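Local structure of peruvianin-I (Thevetia peruviana, 6ORM) at residues S47-W52 against V78-G83; T137-V140 against N144-F147. The protein acts as a cysteine peptidase of latex, a germin-like protein of the cupin family with proteolytic activity. All blocks are in the same frame, centred on the assembly; numbering follows the deposited sequence.

Contact 1: S47-W52 against V78-G83. With NAG (2-acetamido-2-deoxy-beta-D-glucopyranose), chain D.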
# COMPACT_ATOMS: atom_id res chain seq x y z
N SER A 47 19.45 -3.93 30.98
CA SER A 47 19.47 -3.45 32.35
C SER A 47 18.63 -4.31 33.28
O SER A 47 18.68 -4.11 34.50
CB SER A 47 18.97 -2.00 32.41
OG SER A 47 17.65 -1.90 31.89
N GLY A 48 17.89 -5.26 32.74
CA GLY A 48 17.06 -6.14 33.54
C GLY A 48 16.33 -7.10 32.63
O GLY A 48 16.42 -7.01 31.40
N PHE A 49 15.63 -8.04 33.25
CA PHE A 49 14.91 -9.07 32.52
C PHE A 49 13.53 -9.23 33.14
O PHE A 49 13.34 -8.96 34.32
CB PHE A 49 15.68 -10.40 32.54
CG PHE A 49 17.00 -10.35 31.83
CD1 PHE A 49 18.13 -9.84 32.46
CD2 PHE A 49 17.12 -10.79 30.52
CE1 PHE A 49 19.34 -9.79 31.80
CE2 PHE A 49 18.33 -10.74 29.86
CZ PHE A 49 19.44 -10.24 30.50
N ASP A 50 12.57 -9.66 32.32
CA ASP A 50 11.25 -9.90 32.87
C ASP A 50 11.26 -11.21 33.65
O ASP A 50 12.26 -11.93 33.69
CB ASP A 50 10.19 -9.88 31.76
CG ASP A 50 10.37 -10.98 30.71
OD1 ASP A 50 11.10 -11.97 30.95
OD2 ASP A 50 9.77 -10.85 29.62
N GLN A 51 10.13 -11.53 34.29
CA GLN A 51 10.03 -12.73 35.11
C GLN A 51 10.42 -14.00 34.36
O GLN A 51 10.77 -15.00 35.00
CB GLN A 51 8.62 -12.88 35.68
CG GLN A 51 7.48 -12.73 34.69
CD GLN A 51 6.14 -13.02 35.34
OE1 GLN A 51 6.04 -13.88 36.21
NE2 GLN A 51 5.12 -12.28 34.93
N TRP A 52 10.35 -14.00 33.03
CA TRP A 52 10.61 -15.21 32.24
C TRP A 52 12.00 -15.20 31.62
O TRP A 52 12.31 -16.09 30.81
CB TRP A 52 9.53 -15.37 31.16
CG TRP A 52 8.14 -15.41 31.74
CD1 TRP A 52 7.59 -16.40 32.51
CD2 TRP A 52 7.11 -14.42 31.59
NE1 TRP A 52 6.30 -16.08 32.86
CE2 TRP A 52 5.98 -14.87 32.30
CE3 TRP A 52 7.04 -13.19 30.92
CZ2 TRP A 52 4.80 -14.13 32.36
CZ3 TRP A 52 5.87 -12.46 30.98
CH2 TRP A 52 4.76 -12.94 31.70
N VAL A 78 17.55 -10.53 24.46
CA VAL A 78 18.51 -11.33 25.21
C VAL A 78 17.74 -12.22 26.17
O VAL A 78 16.86 -11.75 26.90
CB VAL A 78 19.51 -10.44 25.97
CG1 VAL A 78 20.48 -11.28 26.79
CG2 VAL A 78 20.27 -9.55 24.98
N LEU A 79 18.07 -13.51 26.16
CA LEU A 79 17.42 -14.50 27.00
C LEU A 79 18.44 -15.05 27.99
O LEU A 79 19.49 -15.56 27.59
CB LEU A 79 16.83 -15.64 26.16
CG LEU A 79 15.59 -15.33 25.33
CD1 LEU A 79 15.28 -16.49 24.39
CD2 LEU A 79 14.39 -15.04 26.23
N LEU A 80 18.13 -14.93 29.28
CA LEU A 80 18.92 -15.60 30.30
C LEU A 80 18.83 -17.12 30.09
O LEU A 80 17.96 -17.60 29.36
CB LEU A 80 18.41 -15.23 31.69
CG LEU A 80 18.54 -13.75 32.07
CD1 LEU A 80 17.80 -13.47 33.37
CD2 LEU A 80 20.01 -13.36 32.19
N PRO A 81 19.74 -17.88 30.71
CA PRO A 81 19.58 -19.34 30.71
C PRO A 81 18.20 -19.73 31.21
O PRO A 81 17.69 -19.17 32.18
CB PRO A 81 20.69 -19.81 31.65
CG PRO A 81 21.74 -18.76 31.53
CD PRO A 81 21.00 -17.46 31.34
N GLY A 82 17.59 -20.69 30.53
CA GLY A 82 16.23 -21.08 30.84
C GLY A 82 15.17 -20.09 30.43
O GLY A 82 13.98 -20.34 30.66
N GLY A 83 15.55 -18.95 29.83
CA GLY A 83 14.58 -17.93 29.52
C GLY A 83 13.80 -18.23 28.25
O GLY A 83 14.23 -18.99 27.38
C1 NAG D . 16.14 -4.24 28.73
C2 NAG D . 15.31 -3.48 29.74
C3 NAG D . 15.08 -2.05 29.25
C4 NAG D . 16.40 -1.39 28.87
C5 NAG D . 17.26 -2.31 27.99
C6 NAG D . 18.65 -1.77 27.75
C7 NAG D . 13.69 -4.67 31.16
C8 NAG D . 12.34 -5.32 31.22
N2 NAG D . 14.03 -4.14 29.98
O3 NAG D . 14.44 -1.31 30.28
O4 NAG D . 16.13 -0.23 28.10
O5 NAG D . 17.40 -3.60 28.58
O6 NAG D . 19.41 -1.71 28.95
O7 NAG D . 14.44 -4.63 32.13

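Contact 2: T137-V140 against N144-F147. With NAG (2-acetamido-2-deoxy-beta-D-glucopyranose), chain E.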
# COMPACT_ATOMS: atom_id res chain seq x y z
N THR A 137 10.37 -17.85 21.41
CA THR A 137 11.78 -18.21 21.45
C THR A 137 12.09 -18.80 22.82
O THR A 137 11.64 -18.27 23.84
CB THR A 137 12.69 -17.00 21.19
OG1 THR A 137 12.22 -16.28 20.04
CG2 THR A 137 14.11 -17.45 20.95
N VAL A 138 12.84 -19.90 22.83
CA VAL A 138 13.30 -20.52 24.07
C VAL A 138 14.82 -20.67 23.99
O VAL A 138 15.35 -21.10 22.97
CB VAL A 138 12.63 -21.89 24.32
CG1 VAL A 138 13.14 -22.50 25.62
CG2 VAL A 138 11.12 -21.75 24.35
N ASN A 139 15.50 -20.30 25.07
CA ASN A 139 16.94 -20.48 25.19
C ASN A 139 17.25 -21.94 25.49
O ASN A 139 16.87 -22.45 26.55
CB ASN A 139 17.48 -19.57 26.29
CG ASN A 139 19.00 -19.55 26.35
OD1 ASN A 139 19.67 -20.34 25.69
ND2 ASN A 139 19.54 -18.64 27.15
N VAL A 140 17.92 -22.62 24.56
CA VAL A 140 18.29 -24.02 24.74
C VAL A 140 19.80 -24.23 24.80
O VAL A 140 20.26 -25.36 24.85
CB VAL A 140 17.66 -24.91 23.64
CG1 VAL A 140 16.14 -24.89 23.75
CG2 VAL A 140 18.11 -24.46 22.26
N ASN A 144 23.71 -16.76 27.96
CA ASN A 144 22.68 -15.93 27.35
C ASN A 144 22.55 -16.22 25.87
O ASN A 144 23.53 -16.52 25.18
CB ASN A 144 23.01 -14.44 27.51
CG ASN A 144 22.94 -13.96 28.95
OD1 ASN A 144 22.39 -14.62 29.83
ND2 ASN A 144 23.53 -12.79 29.18
N ALA A 145 21.32 -16.11 25.37
CA ALA A 145 21.04 -16.14 23.95
C ALA A 145 20.68 -14.73 23.50
O ALA A 145 19.90 -14.04 24.17
CB ALA A 145 19.90 -17.10 23.63
N THR A 146 21.26 -14.29 22.38
CA THR A 146 20.97 -12.99 21.80
C THR A 146 20.50 -13.17 20.37
O THR A 146 21.11 -13.92 19.60
CB THR A 146 22.19 -12.07 21.84
OG1 THR A 146 22.63 -11.91 23.20
CG2 THR A 146 21.86 -10.70 21.26
N PHE A 147 19.40 -12.50 20.02
CA PHE A 147 18.97 -12.44 18.63
C PHE A 147 18.36 -11.07 18.35
O PHE A 147 17.88 -10.39 19.25
CB PHE A 147 17.98 -13.56 18.29
CG PHE A 147 16.73 -13.58 19.12
CD1 PHE A 147 16.71 -14.20 20.36
CD2 PHE A 147 15.55 -13.00 18.65
CE1 PHE A 147 15.56 -14.23 21.12
CE2 PHE A 147 14.40 -13.03 19.41
CZ PHE A 147 14.40 -13.65 20.65
C1 NAG E . 23.60 -12.12 30.45
C2 NAG E . 24.96 -12.32 31.11
C3 NAG E . 25.05 -11.51 32.41
C4 NAG E . 24.73 -10.05 32.13
C5 NAG E . 23.38 -9.93 31.42
C6 NAG E . 23.08 -8.52 30.96
C7 NAG E . 26.24 -14.38 30.77
C8 NAG E . 26.39 -15.83 31.11
N2 NAG E . 25.23 -13.73 31.35
O3 NAG E . 26.35 -11.63 32.98
O4 NAG E . 24.69 -9.33 33.36
O5 NAG E . 23.38 -10.73 30.23
O6 NAG E . 23.94 -8.14 29.89
O7 NAG E . 27.01 -13.82 29.99

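Contact 1: S47-W52 against V78-G83
F49 and L80 face each other with their CA atoms 8.0 Å apart, and the two backbones draw together to 5.5 Å between the CA atoms of W52 and G83. No hydrogen bond joins 47-52 to 78-83. L80 lies over one face of the F49 ring, with CG 3.6 Å from the ring centroid and only 9° off the ring normal, a CH-pi contact. Its two methyls spread over opposite parts of the ring: CD1 sits 3.6 Å from F49 CG, while CD2 reaches the CZ end. The F49 ring edge points at the strand end, where CE2 lies 3.5 Å from V78 O, close to the ring plane. V78 CG1 packs against F49 CE2 (3.8 Å). F49 CG stands anti to the carbonyl carbon (chi1 -65°), which aims the ring at 78-80. Farther along, G83 CA makes a CA-H...O contact of 3.2 Å with W52 O. A type II turn from L80 to G83 brings this glycine round, closed by G83 N to L80 O. At the other end S47 N donates to O5 of a glycan NAG, 3.2 Å away, and a second sugar touches F49. The arrangement is loop-on-strand packing at the rim of the cupin beta-barrel: the loop before strand 54-57 lies along the end of strand 73-79, beside sugars attached to the protein.

Contact 2: T137-V140 against N144-F147
Apolar packing joins T137 to F147, whose side chains reach toward each other from the two strands. T137 CG2 lies 3.5 Å from F147 CE1. T137 OG1 makes a separate van der Waals approach, 3.5 Å from F147 CZ and oblique to the ring. F147 CG lies between its backbone N and carbonyl carbon (chi1 59°), which turns the ring toward 137-140. An alanine at F147 is likely to leave T137 CG2 without its aromatic neighbour and open a gap between the strands. A second packing pair is N139 and A145, with N139 CG 3.8 Å from A145 CB. Polar bonds run outside the pair of segments. T137 OG1 is hydrogen-bonded to E106 OE1. The N139 amide is held at both ends, ND2 by G143 O and weakly by L80 O, OD1 by G141 N, which should fix its rotation across the connection between the strands. One bond is covalent: N144 ND2 is joined to C1 of a NAG at 1.4 Å, an N-glycosylation site on an N-A-T sequon. N144 CB points away from 137-140. No hydrogen bond links 137-140 to 144-147; they meet through side chains, as facing sheets do in the beta-barrel of a cupin.

How the contacts relate
The centres of contacts 1 and 2 lie about 9 Å apart. Along the chain, both segments of contact 1 precede those of contact 2. Strands 73-79 and 145-151 are antiparallel neighbours in one five-stranded sheet, and a probable hydrogen bond from L79 N to A145 O (2.8 Å) joins them. Strand 135-139 belongs to a separate three-stranded sheet. The side chain of L79 touches T137, N139 and F147, and P81 packs on N144. Contact 1 therefore adds the 47-52 loop to the five-stranded sheet, and contact 2 joins that sheet to the other. Both also adjoin attached sugars, which places this end of the cupin domain beside the glycans.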